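Local coordinates for protein probable benzoylformate decarboxylase (Rhodococcus jostii, PDB 7ORX) that belongs to the thiamine diphosphate-dependent enzyme family and binds thiamine diphosphate together with a sodium ion, at residues His147-Pro152 with Arg180-Ser184; Ala223-Glu228 with Phe245-Ser251; Thr460-Gly466 with Asn527-Ser531. All coordinates share one frame; numbering follows the deposited sequence.

Contact 1 of 3, residues His147-Pro152 with Arg180-Ser184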
loop_
_atom_site.group_PDB
_atom_site.type_symbol
_atom_site.label_atom_id
_atom_site.label_comp_id
_atom_site.label_asym_id
_atom_site.label_seq_id
_atom_site.Cartn_x
_atom_site.Cartn_y
_atom_site.Cartn_z
ATOM N N HIS C 147 5.357 22.334 1.465
ATOM C CA HIS C 147 5.581 22.759 0.060
ATOM C C HIS C 147 4.729 21.904 -0.874
ATOM O O HIS C 147 4.191 22.428 -1.880
ATOM C CB HIS C 147 7.047 22.590 -0.317
ATOM C CG HIS C 147 7.942 23.577 0.333
ATOM N ND1 HIS C 147 7.679 24.931 0.301
ATOM C CD2 HIS C 147 9.126 23.403 0.977
ATOM C CE1 HIS C 147 8.666 25.557 0.922
ATOM N NE2 HIS C 147 9.569 24.635 1.342
ATOM N N THR C 148 4.734 20.606 -0.583
ATOM C CA THR C 148 3.983 19.552 -1.315
ATOM C C THR C 148 2.490 19.892 -1.240
ATOM O O THR C 148 1.846 19.872 -2.269
ATOM C CB THR C 148 4.241 18.156 -0.731
ATOM O OG1 THR C 148 5.630 17.837 -0.788
ATOM C CG2 THR C 148 3.471 17.070 -1.440
ATOM N N ALA C 149 1.934 20.170 -0.070
ATOM C CA ALA C 149 0.500 20.523 0.058
ATOM C C ALA C 149 0.124 21.696 -0.866
ATOM O O ALA C 149 -0.987 21.615 -1.423
ATOM C CB ALA C 149 0.159 20.802 1.487
ATOM N N LEU C 150 1.010 22.674 -1.104
ATOM C CA LEU C 150 0.711 23.915 -1.867
ATOM C C LEU C 150 1.106 23.794 -3.328
ATOM O O LEU C 150 0.906 24.759 -4.096
ATOM C CB LEU C 150 1.439 25.096 -1.240
ATOM C CG LEU C 150 0.969 25.441 0.164
ATOM C CD1 LEU C 150 2.006 26.236 0.919
ATOM C CD2 LEU C 150 -0.340 26.201 0.123
ATOM N N LEU C 151 1.602 22.642 -3.717
ATOM C CA LEU C 151 2.127 22.458 -5.097
ATOM C C LEU C 151 0.970 22.007 -5.976
ATOM O O LEU C 151 0.313 21.032 -5.628
ATOM C CB LEU C 151 3.253 21.418 -5.060
ATOM C CG LEU C 151 4.518 21.765 -5.826
ATOM C CD1 LEU C 151 4.849 23.253 -5.760
ATOM C CD2 LEU C 151 5.636 20.904 -5.279
ATOM N N PRO C 152 0.660 22.715 -7.091
ATOM C CA PRO C 152 -0.259 22.183 -8.098
ATOM C C PRO C 152 0.039 20.701 -8.294
ATOM O O PRO C 152 1.193 20.341 -8.490
ATOM C CB PRO C 152 0.081 22.980 -9.368
ATOM C CG PRO C 152 1.140 23.994 -8.940
ATOM C CD PRO C 152 1.117 24.073 -7.421
ATOM N N ARG C 180 13.815 28.673 2.770
ATOM C CA ARG C 180 13.264 27.937 1.603
ATOM C C ARG C 180 11.949 28.571 1.167
ATOM O O ARG C 180 11.125 28.879 2.032
ATOM C CB ARG C 180 13.023 26.443 1.871
ATOM C CG ARG C 180 14.314 25.639 2.057
ATOM C CD ARG C 180 14.388 24.283 1.367
ATOM N NE ARG C 180 14.201 24.450 -0.061
ATOM C CZ ARG C 180 13.322 23.776 -0.807
ATOM N NH1 ARG C 180 12.568 22.796 -0.319
ATOM N NH2 ARG C 180 13.238 24.068 -2.089
ATOM N N GLU C 181 11.847 28.803 -0.141
ATOM C CA GLU C 181 10.622 29.063 -0.914
ATOM C C GLU C 181 10.548 28.020 -2.039
ATOM O O GLU C 181 11.574 27.496 -2.422
ATOM C CB GLU C 181 10.638 30.496 -1.454
ATOM C CG GLU C 181 10.556 31.558 -0.357
ATOM C CD GLU C 181 11.265 32.856 -0.726
ATOM O OE1 GLU C 181 10.796 33.555 -1.672
ATOM O OE2 GLU C 181 12.342 33.142 -0.119
ATOM N N VAL C 182 9.343 27.722 -2.527
ATOM C CA VAL C 182 9.065 26.920 -3.752
ATOM C C VAL C 182 8.056 27.699 -4.586
ATOM O O VAL C 182 6.985 27.885 -4.090
ATOM C CB VAL C 182 8.471 25.557 -3.362
ATOM C CG1 VAL C 182 7.998 24.805 -4.582
ATOM C CG2 VAL C 182 9.435 24.688 -2.569
ATOM N N HIS C 183 8.367 28.107 -5.800
ATOM C CA HIS C 183 7.434 28.811 -6.716
ATOM C C HIS C 183 6.956 27.867 -7.822
ATOM O O HIS C 183 7.794 27.152 -8.329
ATOM C CB HIS C 183 8.144 30.039 -7.317
ATOM C CG HIS C 183 8.798 30.896 -6.286
ATOM N ND1 HIS C 183 8.108 31.392 -5.211
ATOM C CD2 HIS C 183 10.064 31.312 -6.125
ATOM C CE1 HIS C 183 8.932 32.066 -4.436
ATOM N NE2 HIS C 183 10.129 32.029 -4.965
ATOM N N SER C 184 5.676 27.888 -8.222
ATOM C CA SER C 184 5.178 27.215 -9.456
ATOM C C SER C 184 5.140 28.208 -10.607
ATOM O O SER C 184 4.650 29.304 -10.360
ATOM C CB SER C 184 3.834 26.617 -9.227
ATOM O OG SER C 184 3.909 25.691 -8.152
#

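Contact 2 of 3, residues Ala223-Glu228 with Phe245-Ser251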
loop_
_atom_site.group_PDB
_atom_site.type_symbol
_atom_site.label_atom_id
_atom_site.label_comp_id
_atom_site.label_asym_id
_atom_site.label_seq_id
_atom_site.Cartn_x
_atom_site.Cartn_y
_atom_site.Cartn_z
ATOM N N ALA C 223 -13.140 35.500 -15.433
ATOM C CA ALA C 223 -14.172 34.644 -16.032
ATOM C C ALA C 223 -15.328 35.536 -16.513
ATOM O O ALA C 223 -15.831 35.326 -17.633
ATOM C CB ALA C 223 -14.657 33.677 -15.006
ATOM N N VAL C 224 -15.741 36.507 -15.692
ATOM C CA VAL C 224 -16.835 37.447 -16.055
ATOM C C VAL C 224 -16.413 38.178 -17.316
ATOM O O VAL C 224 -17.205 38.204 -18.273
ATOM C CB VAL C 224 -17.201 38.429 -14.929
ATOM C CG1 VAL C 224 -17.889 39.661 -15.482
ATOM C CG2 VAL C 224 -18.057 37.769 -13.858
ATOM N N LEU C 225 -15.205 38.749 -17.321
ATOM C CA LEU C 225 -14.788 39.619 -18.442
ATOM C C LEU C 225 -14.759 38.779 -19.721
ATOM O O LEU C 225 -15.179 39.255 -20.778
ATOM C CB LEU C 225 -13.446 40.240 -18.092
ATOM C CG LEU C 225 -12.836 41.107 -19.194
ATOM C CD1 LEU C 225 -13.797 42.196 -19.666
ATOM C CD2 LEU C 225 -11.535 41.699 -18.710
ATOM N N LEU C 226 -14.344 37.533 -19.616
ATOM C CA LEU C 226 -14.224 36.609 -20.773
ATOM C C LEU C 226 -15.610 36.278 -21.324
ATOM O O LEU C 226 -15.770 36.303 -22.539
ATOM C CB LEU C 226 -13.475 35.342 -20.338
ATOM C CG LEU C 226 -13.309 34.286 -21.432
ATOM C CD1 LEU C 226 -12.583 34.875 -22.642
ATOM C CD2 LEU C 226 -12.550 33.065 -20.917
ATOM N N ALA C 227 -16.577 35.967 -20.452
ATOM C CA ALA C 227 -17.984 35.747 -20.839
ATOM C C ALA C 227 -18.536 37.008 -21.508
ATOM O O ALA C 227 -19.228 36.845 -22.531
ATOM C CB ALA C 227 -18.806 35.337 -19.639
ATOM N N GLU C 228 -18.261 38.209 -20.977
ATOM C CA GLU C 228 -18.686 39.487 -21.619
ATOM C C GLU C 228 -18.105 39.569 -23.034
ATOM O O GLU C 228 -18.868 39.835 -23.973
ATOM C CB GLU C 228 -18.362 40.700 -20.749
ATOM C CG GLU C 228 -19.471 40.976 -19.717
ATOM C CD GLU C 228 -19.077 41.739 -18.452
ATOM O OE1 GLU C 228 -17.837 42.103 -18.330
ATOM O OE2 GLU C 228 -19.995 41.941 -17.572
ATOM N N PHE C 245 -18.713 32.051 -10.338
ATOM C CA PHE C 245 -19.269 33.107 -11.220
ATOM C C PHE C 245 -20.448 33.776 -10.546
ATOM O O PHE C 245 -21.178 33.113 -9.821
ATOM C CB PHE C 245 -19.738 32.441 -12.506
ATOM C CG PHE C 245 -19.862 33.362 -13.674
ATOM C CD1 PHE C 245 -18.739 33.745 -14.379
ATOM C CD2 PHE C 245 -21.102 33.773 -14.108
ATOM C CE1 PHE C 245 -18.843 34.575 -15.478
ATOM C CE2 PHE C 245 -21.209 34.598 -15.222
ATOM C CZ PHE C 245 -20.077 35.014 -15.899
ATOM N N PRO C 246 -20.698 35.076 -10.792
ATOM C CA PRO C 246 -21.889 35.730 -10.234
ATOM C C PRO C 246 -23.179 35.058 -10.756
ATOM O O PRO C 246 -23.332 34.949 -11.931
ATOM C CB PRO C 246 -21.764 37.198 -10.692
ATOM C CG PRO C 246 -20.407 37.373 -11.323
ATOM C CD PRO C 246 -19.872 35.975 -11.602
ATOM N N THR C 247 -24.076 34.609 -9.884
ATOM C CA THR C 247 -25.320 33.877 -10.288
ATOM C C THR C 247 -26.378 34.795 -10.900
ATOM O O THR C 247 -27.377 34.234 -11.351
ATOM C CB THR C 247 -25.986 33.123 -9.132
ATOM O OG1 THR C 247 -26.540 34.051 -8.197
ATOM C CG2 THR C 247 -25.013 32.164 -8.474
ATOM N N ARG C 248 -26.197 36.119 -10.902
ATOM C CA ARG C 248 -27.210 37.024 -11.534
ATOM C C ARG C 248 -26.535 37.793 -12.682
ATOM O O ARG C 248 -27.030 38.804 -13.142
ATOM C CB ARG C 248 -27.905 37.945 -10.520
ATOM C CG ARG C 248 -28.545 37.215 -9.349
ATOM C CD ARG C 248 -29.635 36.246 -9.784
ATOM N NE ARG C 248 -30.841 36.962 -10.250
ATOM C CZ ARG C 248 -31.768 36.419 -11.047
ATOM N NH1 ARG C 248 -31.654 35.160 -11.437
ATOM N NH2 ARG C 248 -32.811 37.116 -11.461
ATOM N N HIS C 249 -25.413 37.335 -13.138
ATOM C CA HIS C 249 -24.834 37.868 -14.387
ATOM C C HIS C 249 -25.666 37.411 -15.578
ATOM O O HIS C 249 -26.148 36.286 -15.611
ATOM C CB HIS C 249 -23.385 37.423 -14.515
ATOM C CG HIS C 249 -22.688 38.125 -15.614
ATOM N ND1 HIS C 249 -22.706 37.632 -16.873
ATOM C CD2 HIS C 249 -21.974 39.272 -15.650
ATOM C CE1 HIS C 249 -22.024 38.448 -17.668
ATOM N NE2 HIS C 249 -21.539 39.461 -16.928
ATOM N N PRO C 250 -25.837 38.249 -16.619
ATOM C CA PRO C 250 -26.463 37.814 -17.872
ATOM C C PRO C 250 -26.082 36.418 -18.376
ATOM O O PRO C 250 -26.965 35.663 -18.714
ATOM C CB PRO C 250 -26.005 38.914 -18.833
ATOM C CG PRO C 250 -26.142 40.134 -17.944
ATOM C CD PRO C 250 -25.520 39.686 -16.633
ATOM N N SER C 251 -24.786 36.101 -18.397
ATOM C CA SER C 251 -24.238 34.830 -18.936
ATOM C C SER C 251 -24.627 33.629 -18.067
ATOM O O SER C 251 -24.634 32.525 -18.584
ATOM C CB SER C 251 -22.766 34.916 -19.108
ATOM O OG SER C 251 -22.418 35.770 -20.209
#

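Contact 3 of 3, residues Thr460-Gly466 with Asn527-Ser531. With NA (sodium ion), chain J; TPP (thiamine diphosphate), chain I.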
loop_
_atom_site.group_PDB
_atom_site.type_symbol
_atom_site.label_atom_id
_atom_site.label_comp_id
_atom_site.label_asym_id
_atom_site.label_seq_id
_atom_site.Cartn_x
_atom_site.Cartn_y
_atom_site.Cartn_z
ATOM N N THR C 460 -35.991 13.106 7.040
ATOM C CA THR C 460 -35.602 12.060 6.062
ATOM C C THR C 460 -34.211 12.348 5.449
ATOM O O THR C 460 -33.703 13.514 5.501
ATOM C CB THR C 460 -36.707 11.938 5.006
ATOM O OG1 THR C 460 -36.595 10.697 4.309
ATOM C CG2 THR C 460 -36.688 13.065 4.002
ATOM N N TYR C 461 -33.615 11.299 4.878
ATOM C CA TYR C 461 -32.520 11.373 3.878
ATOM C C TYR C 461 -33.160 11.586 2.504
ATOM O O TYR C 461 -33.408 10.618 1.782
ATOM C CB TYR C 461 -31.663 10.102 3.928
ATOM C CG TYR C 461 -30.844 9.887 5.180
ATOM C CD1 TYR C 461 -30.276 10.937 5.881
ATOM C CD2 TYR C 461 -30.578 8.605 5.622
ATOM C CE1 TYR C 461 -29.487 10.717 6.996
ATOM C CE2 TYR C 461 -29.785 8.369 6.737
ATOM C CZ TYR C 461 -29.229 9.431 7.427
ATOM O OH TYR C 461 -28.419 9.224 8.514
ATOM N N GLY C 462 -33.470 12.834 2.182
ATOM C CA GLY C 462 -34.282 13.203 1.004
ATOM C C GLY C 462 -33.648 12.779 -0.309
ATOM O O GLY C 462 -34.367 12.178 -1.125
ATOM N N ALA C 463 -32.355 13.068 -0.527
ATOM C CA ALA C 463 -31.655 12.794 -1.808
ATOM C C ALA C 463 -31.586 11.281 -2.055
ATOM O O ALA C 463 -31.517 10.909 -3.233
ATOM C CB ALA C 463 -30.275 13.422 -1.819
ATOM N N LEU C 464 -31.610 10.456 -0.996
ATOM C CA LEU C 464 -31.613 8.964 -1.070
ATOM C C LEU C 464 -32.991 8.429 -1.442
ATOM O O LEU C 464 -33.024 7.311 -1.985
ATOM C CB LEU C 464 -31.187 8.344 0.267
ATOM C CG LEU C 464 -29.704 8.414 0.609
ATOM C CD1 LEU C 464 -29.407 7.404 1.711
ATOM C CD2 LEU C 464 -28.834 8.190 -0.638
ATOM N N ARG C 465 -34.069 9.150 -1.089
ATOM C CA ARG C 465 -35.438 8.888 -1.609
ATOM C C ARG C 465 -35.498 9.268 -3.090
ATOM O O ARG C 465 -36.082 8.485 -3.847
ATOM C CB ARG C 465 -36.485 9.647 -0.801
ATOM C CG ARG C 465 -36.682 9.120 0.613
ATOM C CD ARG C 465 -37.963 9.674 1.214
ATOM N NE ARG C 465 -38.278 8.941 2.424
ATOM C CZ ARG C 465 -38.792 7.723 2.448
ATOM N NH1 ARG C 465 -39.065 7.090 1.320
ATOM N NH2 ARG C 465 -38.997 7.124 3.607
ATOM N N GLY C 466 -34.871 10.399 -3.483
ATOM C CA GLY C 466 -34.603 10.829 -4.886
ATOM C C GLY C 466 -33.957 9.743 -5.733
ATOM O O GLY C 466 -34.378 9.553 -6.888
ATOM N N ASN C 527 -40.447 20.707 3.774
ATOM C CA ASN C 527 -41.314 19.712 3.086
ATOM C C ASN C 527 -40.505 18.965 2.029
ATOM O O ASN C 527 -39.748 19.625 1.190
ATOM C CB ASN C 527 -42.520 20.340 2.386
ATOM C CG ASN C 527 -43.161 21.431 3.211
ATOM O OD1 ASN C 527 -43.435 21.245 4.407
ATOM N ND2 ASN C 527 -43.373 22.570 2.576
ATOM N N PHE C 528 -40.674 17.644 2.044
ATOM C CA PHE C 528 -40.084 16.719 1.052
ATOM C C PHE C 528 -41.235 16.211 0.183
ATOM O O PHE C 528 -42.174 15.635 0.797
ATOM C CB PHE C 528 -39.272 15.606 1.735
ATOM C CG PHE C 528 -38.589 14.723 0.723
ATOM C CD1 PHE C 528 -37.627 15.255 -0.133
ATOM C CD2 PHE C 528 -38.973 13.399 0.561
ATOM C CE1 PHE C 528 -37.043 14.474 -1.115
ATOM C CE2 PHE C 528 -38.392 12.625 -0.430
ATOM C CZ PHE C 528 -37.430 13.161 -1.267
ATOM N N ASP C 529 -41.151 16.428 -1.142
ATOM C CA ASP C 529 -42.084 15.910 -2.191
ATOM C C ASP C 529 -42.128 14.368 -2.214
ATOM O O ASP C 529 -41.137 13.732 -2.666
ATOM C CB ASP C 529 -41.714 16.403 -3.602
ATOM C CG ASP C 529 -41.931 17.887 -3.831
ATOM O OD1 ASP C 529 -40.925 18.607 -3.673
ATOM O OD2 ASP C 529 -43.092 18.309 -4.152
ATOM N N GLU C 530 -43.245 13.784 -1.732
ATOM C CA GLU C 530 -43.547 12.322 -1.729
ATOM C C GLU C 530 -44.511 12.023 -2.891
ATOM O O GLU C 530 -44.626 10.824 -3.263
ATOM C CB GLU C 530 -44.041 11.864 -0.339
ATOM C CG GLU C 530 -43.012 12.128 0.764
ATOM C CD GLU C 530 -42.942 11.111 1.898
ATOM O OE1 GLU C 530 -41.807 10.799 2.349
ATOM O OE2 GLU C 530 -44.025 10.631 2.313
ATOM N N SER C 531 -45.189 13.053 -3.441
ATOM C CA SER C 531 -45.841 13.084 -4.793
ATOM C C SER C 531 -45.001 13.956 -5.749
ATOM O O SER C 531 -44.955 13.759 -6.970
ATOM C CB SER C 531 -47.292 13.598 -4.761
ATOM O OG SER C 531 -48.255 12.549 -4.827
ATOM O OXT SER C 531 -44.337 14.910 -5.342
HETATM NA NA NA J . -33.388 15.497 5.283
HETATM N "N1'" TPP I . -22.550 8.777 4.503
HETATM C "C2'" TPP I . -21.681 9.754 4.214
HETATM C CM2 TPP I . -20.528 9.968 5.140
HETATM N "N3'" TPP I . -21.761 10.550 3.148
HETATM C "C4'" TPP I . -22.784 10.351 2.302
HETATM N "N4'" TPP I . -22.834 11.161 1.236
HETATM C "C5'" TPP I . -23.764 9.355 2.527
HETATM C "C6'" TPP I . -23.570 8.585 3.658
HETATM C "C7'" TPP I . -24.947 9.124 1.600
HETATM N N3 TPP I . -25.936 10.231 1.604
HETATM C C2 TPP I . -26.083 11.053 0.561
HETATM S S1 TPP I . -27.346 12.193 0.774
HETATM C C5 TPP I . -27.671 11.504 2.336
HETATM C C4 TPP I . -26.789 10.526 2.669
HETATM C CM4 TPP I . -26.738 9.799 3.981
HETATM C C6 TPP I . -28.857 11.959 3.141
HETATM C C7 TPP I . -28.593 13.190 3.959
HETATM O O7 TPP I . -29.601 14.150 3.593
HETATM P PA TPP I . -29.929 15.405 4.525
HETATM O O1A TPP I . -28.788 16.120 5.169
HETATM O O2A TPP I . -30.977 14.890 5.453
HETATM O O3A TPP I . -30.540 16.322 3.360
HETATM P PB TPP I . -31.800 16.025 2.371
HETATM O O1B TPP I . -31.988 17.242 1.480
HETATM O O2B TPP I . -31.478 14.765 1.596
HETATM O O3B TPP I . -32.961 15.826 3.320
HETATM O O HOH W 1 -33.190 17.853 5.164
#

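Contact 1 of 3, residues His147-Pro152 with Arg180-Ser184
Val182 lays its CG2 methyl over one face of the His147 imidazole, a CH-pi contact with that carbon 3.5 Å from the ring centroid and 15° off the ring normal. The methyl is shifted toward the rim, so that Val182 CG2 lies 3.4 Å from both His147 CG and His147 ND1. With CG1 of the valine anti to its own backbone N (chi1 172°), the two methyls part: CG2 goes to the histidine, while Val182 CG1 meets Leu151 CD1 at 3.7 Å, the two side chains crossing at about a right angle. Leu151 brings this one branch across, and its CD1 also touches Ser184 OG at 3.5 Å. Further along, CG and CD of Pro152 rest against the same hydroxyl, Pro152 CD lying 3.3 Å from Ser184 OG; these are van der Waals contacts. Between the segments the contact is packing alone. At the other end Arg180 NH1 lies 3.7 Å from His147 CD2, with the guanidinium and imidazole planes 61° apart, which is not a stack. The arginine chain bends at chi2 and chi3, and its polar end is engaged by the carbonyls of Gly314 and Ala308 of the second subunit. Val182 and Ser184 are directed at the helix end and the turn after it, whereas His183 turns its CB away, and its NE2 is hydrogen-bonded to Glu315 of the second subunit. In the N-terminal alpha/beta domain, helix 138-149 is the crossover between the neighbouring parallel strands 128-130 and 157-162, and its C-terminal turn with the following residues meets strand 181-184, which itself pairs in parallel with a strand of the second subunit and so continues a sheet across the interface.

Contact 2 of 3, residues Ala223-Glu228 with Phe245-Ser251
In the Rossmann-like central domain, helix 220-230 is met by the loop that leads from strand 234-236 to strand 252-255, and the contact has a polar end and an apolar one. The polar end is a His-carboxylate hydrogen bond: His249 NE2 donates to Glu228 OE2 over 3.0 Å at 167°, nearly straight and in the imidazole plane. The acceptor is approached differently, since the histidine nitrogen stands 45° out of the carboxylate plane. On the far side of the ring, His249 ND1 accepts the backbone N-H of Ser251 at 3.0 Å. Both ring nitrogens are thus engaged, which fixes the rotation of the imidazole and is consistent with a proton carried on NE2. CG of His249 is anti to its backbone N (chi1 -170°), a setting that carries the ring across to the helix, where Val224 CG1 lies obliquely 3.9 Å from His249 NE2.

The other methyl, Val224 CG2, packs on Pro246 CD at 3.4 Å. Pro246 CD in turn sits over one face of the Phe245 ring, so valine, proline and phenylalanine pack as one apolar patch. Phe245 CE1 reaches Val224 CA at 3.6 Å, and Ala223 O approaches the ring at its edge. Ala227, with its small methyl, is shared: Ala227 CB lies 4.0 Å from Phe245 CZ and 3.7 Å from Ser251 OG, a hydroxyl that is hydrogen-bonded to Ala232 O. Between the two ends the loop makes a type I turn from Pro246 to His249. Val234 touches Ala227, Phe245 and Ser251, so the contact rests on the sheet beneath. Such packing belongs to the Rossmann-like alpha/beta layering, in which helix 220-230 forms the right-handed beta-alpha-beta crossover from strand 206-210 to strand 234-236.

Contact 3 of 3, residues Thr460-Gly466 with Asn527-Ser531
Phe528, just beyond the last strand of the C-terminal thiamine diphosphate-binding domain, packs against the start of helix 462-470, where the cofactor diphosphate and its metal are held. The tight part surrounds this ring, which has neighbours from three residues of the helix start. Gly462 CA lies over one face, 4.0 Å from the ring centroid in a CH-pi contact, and Gly462 O lies near Phe528 CZ. The aliphatic part of Arg465 closes in obliquely, with Arg465 CD 3.4 Å from Phe528 CE2, while Thr460 CG2 touches the ring at its root. CG of Phe528 is anti to the backbone N (chi1 -176°), which swings the ring from the terminal tail to the helix.

Behind this packing the helix start serves the cofactor. Thr460 O binds the sodium ion, joined by Asp431, Asn458, a water and the diphosphate oxygens O2A and O3B; Asp431 and Asn458 match the GDG...N metal-binding motif of the family. Ala463 N donates to O2B of thiamine diphosphate at 2.9 Å, and Gly462 N gives a weaker bond to O3B, so backbone N-H groups at the helix N terminus grip the terminal phosphate.

The solvent side is looser. Glu530, exposed near the C terminus, reaches back with a chain bent at chi2, but the guanidinium of Arg465 has its stronger partner in Asp480, a salt bridge. The guanidinium of Arg465 and the carboxylate of Glu530 have planes 69° apart. Their long salt bridge is one of charges only: no N-H points at Glu530 OE1, which sits above the guanidinium face, 4.0 Å from Arg465 NE.

How the contacts relate
From the N terminus the contacts follow in series, none nested in or crossing another. Contact 1 closes a loop of 27 residues that includes strand 157-162, tying a helix end of the N-terminal domain to an interface strand. Contact 2 closes a shorter loop of 16 residues, through strand 234-236, within the central domain. Contact 3 closes the longest, 60 residues, and fastens the C-terminal tail to the cofactor-binding helix. The contacts do not touch one another: centres of contacts 1 and 2 lie about 31 Å apart and those of 2 and 3 about 33 Å apart, while contacts 1 and 3 fall on opposite sides of the chain's centre.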